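Local coordinates for NlpC/P60 domain-containing protein (Mycobacterium avium subsp. paratuberculosis, PDB 3GT2) that is of unknown function but belongs to the NlpC/P60 (peptidase C40) family of probable cysteine peptidases, although this domain contains no cysteine, at residues A[57-62]-A[114-119]; A[77-82]-A[132-137]. All coordinates share one frame; numbering follows the deposited sequence.

Interaction 1 of 2, residues A[57-62]-A[114-119]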
ATOM      1  N   SER A  57       2.127  -0.048  -6.039  1.00 16.67           N
ATOM      2  CA  SER A  57       3.433   0.239  -5.463  1.00 19.73           C
ATOM      3  C   SER A  57       3.615   1.743  -5.193  1.00 18.51           C
ATOM      4  O   SER A  57       4.055   2.147  -4.112  1.00 16.08           O
ATOM      5  CB  SER A  57       4.525  -0.270  -6.415  1.00 25.21           C
ATOM      6  OG  SER A  57       5.821   0.126  -5.998  1.00 30.88           O
ATOM      7  N   GLY A  58       3.281   2.565  -6.188  1.00 19.23           N
ATOM      8  CA  GLY A  58       3.478   4.006  -6.087  1.00 14.56           C
ATOM      9  C   GLY A  58       2.661   4.604  -4.956  1.00 15.22           C
ATOM     10  O   GLY A  58       3.120   5.487  -4.237  1.00 13.81           O
ATOM     11  N   LEU A  59       1.439   4.117  -4.786  1.00 15.39           N
ATOM     12  CA  LEU A  59       0.583   4.646  -3.746  1.00 11.81           C
ATOM     13  C   LEU A  59       1.109   4.284  -2.353  1.00 12.03           C
ATOM     14  O   LEU A  59       1.071   5.106  -1.431  1.00 13.25           O
ATOM     15  CB  LEU A  59      -0.845   4.132  -3.916  1.00 12.71           C
ATOM     16  CG  LEU A  59      -1.805   4.506  -2.782  1.00 15.35           C
ATOM     17  CD1 LEU A  59      -2.053   6.023  -2.713  1.00 16.00           C
ATOM     18  CD2 LEU A  59      -3.121   3.769  -2.945  1.00 14.91           C
HETATM   19  N   MSE A  60       1.597   3.058  -2.201  1.00 13.26           N
HETATM   20  CA  MSE A  60       2.156   2.662  -0.917  1.00 14.60           C
HETATM   21  C   MSE A  60       3.382   3.523  -0.603  1.00 14.64           C
HETATM   22  O   MSE A  60       3.562   3.969   0.527  1.00 14.85           O
HETATM   23  CB  MSE A  60       2.544   1.175  -0.900  1.00 14.19           C
HETATM   24  CG  MSE A  60       1.431   0.192  -1.222  1.00 18.69           C
HETATM   25 SE   MSE A  60      -0.063   0.214   0.059  1.00 21.81          SE
HETATM   26  CE  MSE A  60      -1.385   1.135  -1.011  1.00 18.33           C
ATOM     27  N   GLN A  61       4.218   3.766  -1.604  1.00 12.96           N
ATOM     28  CA  GLN A  61       5.414   4.572  -1.371  1.00 14.40           C
ATOM     29  C   GLN A  61       4.996   5.951  -0.886  1.00 13.88           C
ATOM     30  O   GLN A  61       5.563   6.485   0.070  1.00 15.20           O
ATOM     31  CB  GLN A  61       6.249   4.714  -2.643  1.00 14.47           C
ATOM     32  CG  GLN A  61       6.999   3.471  -3.061  1.00 15.68           C
ATOM     33  CD  GLN A  61       8.056   3.787  -4.103  1.00 25.28           C
ATOM     34  OE1 GLN A  61       9.250   3.552  -3.896  1.00 27.12           O
ATOM     35  NE2 GLN A  61       7.624   4.349  -5.224  1.00 16.53           N
ATOM     36  N   TYR A  62       4.007   6.540  -1.559  1.00 13.54           N
ATOM     37  CA  TYR A  62       3.522   7.866  -1.169  1.00 15.16           C
ATOM     38  C   TYR A  62       3.008   7.884   0.279  1.00 18.30           C
ATOM     39  O   TYR A  62       3.357   8.772   1.066  1.00 16.68           O
ATOM     40  CB  TYR A  62       2.412   8.340  -2.108  1.00 12.62           C
ATOM     41  CG  TYR A  62       1.834   9.670  -1.675  1.00 14.62           C
ATOM     42  CD1 TYR A  62       2.537  10.843  -1.886  1.00 20.86           C
ATOM     43  CD2 TYR A  62       0.609   9.739  -1.015  1.00 16.49           C
ATOM     44  CE1 TYR A  62       2.019  12.076  -1.488  1.00 22.80           C
ATOM     45  CE2 TYR A  62       0.087  10.951  -0.604  1.00 22.06           C
ATOM     46  CZ  TYR A  62       0.801  12.121  -0.844  1.00 24.01           C
ATOM     47  OH  TYR A  62       0.292  13.337  -0.434  1.00 30.43           O
ATOM     48  N   GLN A 114     -11.361  -3.834   5.502  1.00 16.78           N
ATOM     49  CA  GLN A 114     -11.241  -2.749   4.516  1.00 13.90           C
ATOM     50  C   GLN A 114      -9.794  -2.616   4.090  1.00 14.55           C
ATOM     51  O   GLN A 114      -8.885  -2.811   4.899  1.00 17.05           O
ATOM     52  CB  GLN A 114     -11.689  -1.417   5.141  1.00 15.12           C
ATOM     53  CG  GLN A 114     -13.165  -1.378   5.568  1.00 20.32           C
ATOM     54  CD  GLN A 114     -13.525  -0.082   6.280  1.00 36.14           C
ATOM     55  OE1 GLN A 114     -12.860   0.320   7.233  1.00 42.29           O
ATOM     56  NE2 GLN A 114     -14.583   0.572   5.823  1.00 40.29           N
HETATM   57  N   MSE A 115      -9.561  -2.281   2.823  1.00 14.00           N
HETATM   58  CA  MSE A 115      -8.200  -2.006   2.390  1.00 13.60           C
HETATM   59  C   MSE A 115      -8.200  -0.846   1.433  1.00 17.45           C
HETATM   60  O   MSE A 115      -9.189  -0.595   0.742  1.00 17.01           O
HETATM   61  CB  MSE A 115      -7.537  -3.244   1.767  1.00 18.42           C
HETATM   62  CG  MSE A 115      -8.206  -3.746   0.529  1.00 16.75           C
HETATM   63 SE   MSE A 115      -7.379  -5.404  -0.146  1.00 21.82          SE
HETATM   64  CE  MSE A 115      -8.275  -5.415  -1.862  1.00 20.23           C
ATOM     65  N   LEU A 116      -7.092  -0.120   1.420  1.00 14.99           N
ATOM     66  CA  LEU A 116      -6.892   0.929   0.445  1.00 16.24           C
ATOM     67  C   LEU A 116      -6.115   0.345  -0.717  1.00 16.05           C
ATOM     68  O   LEU A 116      -4.984  -0.122  -0.546  1.00 19.06           O
ATOM     69  CB  LEU A 116      -6.105   2.077   1.061  1.00 15.17           C
ATOM     70  CG  LEU A 116      -5.939   3.270   0.128  1.00 19.30           C
ATOM     71  CD1 LEU A 116      -7.287   3.917  -0.104  1.00 18.10           C
ATOM     72  CD2 LEU A 116      -4.953   4.250   0.721  1.00 21.76           C
ATOM     73  N   GLU A 117      -6.713   0.380  -1.903  1.00 13.21           N
ATOM     74  CA  GLU A 117      -6.100  -0.227  -3.066  1.00 15.23           C
ATOM     75  C   GLU A 117      -6.198   0.707  -4.257  1.00 19.40           C
ATOM     76  O   GLU A 117      -6.848   1.750  -4.195  1.00 16.72           O
ATOM     77  CB  GLU A 117      -6.792  -1.543  -3.409  1.00 17.32           C
ATOM     78  CG  GLU A 117      -8.283  -1.368  -3.703  1.00 21.98           C
ATOM     79  CD  GLU A 117      -8.879  -2.504  -4.531  1.00 34.42           C
ATOM     80  OE1 GLU A 117      -8.172  -3.497  -4.808  1.00 35.17           O
ATOM     81  OE2 GLU A 117     -10.067  -2.394  -4.911  1.00 35.62           O
ATOM     82  N   VAL A 118      -5.528   0.336  -5.335  1.00 16.11           N
ATOM     83  CA  VAL A 118      -5.746   1.029  -6.604  1.00 18.77           C
ATOM     84  C   VAL A 118      -6.559   0.128  -7.529  1.00 22.65           C
ATOM     85  O   VAL A 118      -6.090  -0.921  -7.965  1.00 24.11           O
ATOM     86  CB  VAL A 118      -4.422   1.430  -7.283  1.00 21.23           C
ATOM     87  CG1 VAL A 118      -4.700   2.326  -8.458  1.00 22.19           C
ATOM     88  CG2 VAL A 118      -3.521   2.151  -6.299  1.00 24.57           C
ATOM     89  N   GLY A 119      -7.801   0.521  -7.785  1.00 26.01           N
ATOM     90  CA  GLY A 119      -8.615  -0.148  -8.781  1.00 28.71           C
ATOM     91  C   GLY A 119      -8.500   0.669 -10.044  1.00 28.44           C
ATOM     92  O   GLY A 119      -7.394   0.965 -10.492  1.00 29.38           O
TER
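Leu59 drives one methyl between two side chains of the strand, an example of how one projecting residue can carry most of a helix-to-strand contact. With CG anti to the backbone N (chi1 174°), the branch reaches across and one methyl does the touching: CD2 of Leu59 lies 3.7 Å from CG2 of Val118 and 4.1 Å from CD2 of Leu116. The Leu59 and Leu116 side chains meet nearly at right angles, whereas Val118 also brings its CG2 up to the CB of Leu59. Leu116 and Val118, two apart on strand 114-118, both point at the helix, while Glu117 between them turns to the other side of the sheet, where its OE2 is held by Ser125 and Gln123.

This is the helix-on-sheet packing of the papain-like NlpC/P60 fold. Relatives with peptidase activity carry the catalytic cysteine near the start of the corresponding helix. The axes of 57-62 and 114-118 come within 8.7 Å, their N-to-C directions 130° apart. Selenomethionine Met60, bent at chi2 and chi3, curls its CE to 3.8 Å from the carbonyl O of Leu116, while Val106 and Met108 of neighbouring strand 105-111 also touch its side chain.

Interaction 2 of 2, residues A[77-82]-A[132-137]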
ATOM      1  N   ALA A  77       9.169  -6.532  -3.922  1.00 21.34           N
ATOM      2  CA  ALA A  77      10.250  -6.121  -3.035  1.00 19.63           C
ATOM      3  C   ALA A  77       9.727  -5.727  -1.655  1.00 20.07           C
ATOM      4  O   ALA A  77      10.396  -5.947  -0.646  1.00 22.14           O
ATOM      5  CB  ALA A  77      11.049  -4.967  -3.654  1.00 19.94           C
HETATM    6  N   MSE A  78       8.538  -5.130  -1.604  1.00 19.24           N
HETATM    7  CA  MSE A  78       7.933  -4.801  -0.312  1.00 16.87           C
HETATM    8  C   MSE A  78       7.645  -6.064   0.489  1.00 18.44           C
HETATM    9  O   MSE A  78       7.704  -6.055   1.718  1.00 19.76           O
HETATM   10  CB  MSE A  78       6.642  -4.005  -0.498  1.00 14.36           C
HETATM   11  CG  MSE A  78       6.839  -2.619  -1.043  1.00 19.92           C
HETATM   12 SE   MSE A  78       5.145  -1.776  -1.520  1.00 23.46          SE
HETATM   13  CE  MSE A  78       5.880  -0.192  -2.359  1.00 19.97           C
ATOM     14  N   TYR A  79       7.331  -7.150  -0.214  1.00 17.89           N
ATOM     15  CA  TYR A  79       7.007  -8.418   0.425  1.00 17.73           C
ATOM     16  C   TYR A  79       8.220  -8.964   1.161  1.00 21.46           C
ATOM     17  O   TYR A  79       8.095  -9.834   2.003  1.00 23.24           O
ATOM     18  CB  TYR A  79       6.578  -9.429  -0.627  1.00 16.28           C
ATOM     19  CG  TYR A  79       5.883 -10.649  -0.080  1.00 16.74           C
ATOM     20  CD1 TYR A  79       4.705 -10.530   0.654  1.00 18.31           C
ATOM     21  CD2 TYR A  79       6.385 -11.925  -0.319  1.00 18.30           C
ATOM     22  CE1 TYR A  79       4.054 -11.645   1.147  1.00 21.36           C
ATOM     23  CE2 TYR A  79       5.739 -13.048   0.176  1.00 23.02           C
ATOM     24  CZ  TYR A  79       4.570 -12.896   0.906  1.00 23.64           C
ATOM     25  OH  TYR A  79       3.903 -13.989   1.404  1.00 20.32           O
ATOM     26  N   ARG A  80       9.396  -8.444   0.832  1.00 21.93           N
ATOM     27  CA  ARG A  80      10.642  -8.964   1.392  1.00 23.95           C
ATOM     28  C   ARG A  80      11.263  -8.063   2.453  1.00 26.48           C
ATOM     29  O   ARG A  80      12.402  -8.275   2.869  1.00 29.64           O
ATOM     30  CB  ARG A  80      11.649  -9.232   0.270  1.00 26.63           C
ATOM     31  CG  ARG A  80      11.194 -10.334  -0.679  1.00 27.26           C
ATOM     32  CD  ARG A  80      12.034 -10.355  -1.948  1.00 36.19           C
ATOM     33  NE  ARG A  80      13.437 -10.628  -1.656  1.00 42.30           N
ATOM     34  CZ  ARG A  80      13.928 -11.841  -1.425  1.00 46.86           C
ATOM     35  NH1 ARG A  80      13.129 -12.900  -1.446  1.00 46.59           N
ATOM     36  NH2 ARG A  80      15.219 -11.994  -1.166  1.00 50.46           N
ATOM     37  N   VAL A  81      10.522  -7.058   2.895  1.00 19.68           N
ATOM     38  CA  VAL A  81      10.997  -6.219   3.987  1.00 18.83           C
ATOM     39  C   VAL A  81      10.050  -6.322   5.178  1.00 21.00           C
ATOM     40  O   VAL A  81       8.967  -6.889   5.070  1.00 23.49           O
ATOM     41  CB  VAL A  81      11.161  -4.753   3.561  1.00 22.80           C
ATOM     42  CG1 VAL A  81      11.974  -4.684   2.277  1.00 22.18           C
ATOM     43  CG2 VAL A  81       9.799  -4.098   3.376  1.00 22.60           C
ATOM     44  N   GLY A  82      10.459  -5.766   6.306  1.00 21.06           N
ATOM     45  CA  GLY A  82       9.619  -5.753   7.484  1.00 20.22           C
ATOM     46  C   GLY A  82       9.395  -7.118   8.108  1.00 24.86           C
ATOM     47  O   GLY A  82      10.199  -8.040   7.945  1.00 26.06           O
HETATM   48  N   MSE A 132      -4.564 -13.807  -2.901  1.00 19.26           N
HETATM   49  CA  MSE A 132      -3.815 -13.146  -1.843  1.00 19.76           C
HETATM   50  C   MSE A 132      -2.608 -14.002  -1.451  1.00 17.99           C
HETATM   51  O   MSE A 132      -2.688 -15.235  -1.415  1.00 22.11           O
HETATM   52  CB  MSE A 132      -4.738 -12.899  -0.641  1.00 20.40           C
HETATM   53  CG  MSE A 132      -4.259 -11.862   0.358  1.00 28.58           C
HETATM   54 SE   MSE A 132      -5.591 -11.635   1.787  1.00 36.61          SE
HETATM   55  CE  MSE A 132      -5.553 -13.448   2.465  1.00 37.91           C
ATOM     56  N   ALA A 133      -1.491 -13.348  -1.172  1.00 15.52           N
ATOM     57  CA  ALA A 133      -0.276 -14.029  -0.741  1.00 16.42           C
ATOM     58  C   ALA A 133      -0.495 -14.506   0.689  1.00 21.17           C
ATOM     59  O   ALA A 133      -1.324 -13.942   1.407  1.00 20.52           O
ATOM     60  CB  ALA A 133       0.912 -13.073  -0.822  1.00 18.84           C
ATOM     61  N   PRO A 134       0.251 -15.544   1.106  1.00 23.30           N
ATOM     62  CA  PRO A 134       0.083 -16.230   2.392  1.00 25.71           C
ATOM     63  C   PRO A 134       0.323 -15.357   3.624  1.00 22.38           C
ATOM     64  O   PRO A 134      -0.240 -15.650   4.685  1.00 21.13           O
ATOM     65  CB  PRO A 134       1.157 -17.324   2.351  1.00 25.29           C
ATOM     66  CG  PRO A 134       1.557 -17.458   0.958  1.00 30.87           C
ATOM     67  CD  PRO A 134       1.340 -16.129   0.309  1.00 25.24           C
ATOM     68  N   TYR A 135       1.175 -14.343   3.504  1.00 16.91           N
ATOM     69  CA  TYR A 135       1.498 -13.492   4.641  1.00 13.43           C
ATOM     70  C   TYR A 135       1.201 -12.041   4.348  1.00 15.63           C
ATOM     71  O   TYR A 135       1.200 -11.612   3.188  1.00 16.62           O
ATOM     72  CB  TYR A 135       2.974 -13.597   5.009  1.00 13.16           C
ATOM     73  CG  TYR A 135       3.387 -14.967   5.460  1.00 14.80           C
ATOM     74  CD1 TYR A 135       3.033 -15.433   6.716  1.00 19.02           C
ATOM     75  CD2 TYR A 135       4.133 -15.788   4.634  1.00 18.55           C
ATOM     76  CE1 TYR A 135       3.413 -16.693   7.140  1.00 22.18           C
ATOM     77  CE2 TYR A 135       4.527 -17.050   5.048  1.00 22.19           C
ATOM     78  CZ  TYR A 135       4.162 -17.492   6.304  1.00 26.32           C
ATOM     79  OH  TYR A 135       4.537 -18.739   6.730  1.00 28.34           O
HETATM   80  N   MSE A 136       0.951 -11.287   5.408  1.00 16.02           N
HETATM   81  CA  MSE A 136       0.948  -9.841   5.306  1.00 16.07           C
HETATM   82  C   MSE A 136       2.269  -9.312   5.864  1.00 16.68           C
HETATM   83  O   MSE A 136       3.068 -10.085   6.394  1.00 19.30           O
HETATM   84  CB  MSE A 136      -0.272  -9.262   6.026  1.00 18.95           C
HETATM   85  CG  MSE A 136      -1.542  -9.692   5.340  1.00 23.72           C
HETATM   86 SE   MSE A 136      -3.161  -9.252   6.291  1.00 29.43          SE
HETATM   87  CE  MSE A 136      -2.923  -7.316   6.491  1.00 19.04           C
ATOM     88  N   VAL A 137       2.517  -8.012   5.721  1.00 14.20           N
ATOM     89  CA  VAL A 137       3.801  -7.443   6.132  1.00 13.75           C
ATOM     90  C   VAL A 137       3.584  -6.209   6.983  1.00 18.37           C
ATOM     91  O   VAL A 137       2.805  -5.323   6.621  1.00 20.24           O
ATOM     92  CB  VAL A 137       4.683  -7.059   4.916  1.00 20.21           C
ATOM     93  CG1 VAL A 137       5.938  -6.298   5.371  1.00 18.40           C
ATOM     94  CG2 VAL A 137       5.050  -8.302   4.115  1.00 19.65           C
TER
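Tyr79 reaches across to residues 133-137, and its CD1, CE1, CZ and OH each find a partner as the side chain is followed outward. From CB the ring leaves anti to the backbone N (chi1 -165°), which turns it across to the other segment. Tyr79 CD1 comes first, 4.1 Å from CG2 of Val137, whose methyl lies obliquely to the ring. Next, Tyr79 CE1 meets the carbonyl O of Tyr135 at 3.5 Å, the oxygen lying in the ring plane at its edge, and CB of Ala133 sits 4.0 Å from the same CE1 and close to CZ. At the tip, Tyr79 OH accepts a weak hydrogen bond from Tyr135 N, 3.5 Å long and bent to 143°. Pro134 brings its CD to 3.5 Å from Tyr79 OH, and CD2 of Tyr135 lies 3.7 Å from it, the oxygen standing near the plane of the Tyr135 ring at its edge.

Behind the ring, the type I turn from Met78 to Val81 swings the backbone round Val137, whose CG1 lies tight against the carbonyl O of Val81 at 3.1 Å. CA of Gly82 packs near the same methyl. NZ of Lys84 hydrogen-bonds to the carbonyl O of Tyr79 and makes a cation-pi contact with its ring, and Phe97 packs edge-to-face with it. The contact thus ties the helix 75-78 region to strand 136-138, which has backbone hydrogen bonds to both Ile85 of strand 83-85 and Leu95 of strand 95-98.

In the fold
Interaction 1 belongs to the core, near the centre of the chain, and is almost wholly aliphatic; interaction 2 lies farther out, is only partly buried and mixes an aromatic ring with backbone carbonyls and one weak hydrogen bond. They join different pairs of elements: helix 56-65 with the four-stranded sheet, and the helix 75-78 region with strand 136-138. Yet they meet directly, since CE of Met78 packs on Ser57, Met60 and Gln61, joining the two successive helices. Strand 95-98 is a second bridge: Leu95 touches Met60 and pairs through its backbone with Val137. Along the chain the segments of the two contacts alternate, all within one NlpC/P60 domain.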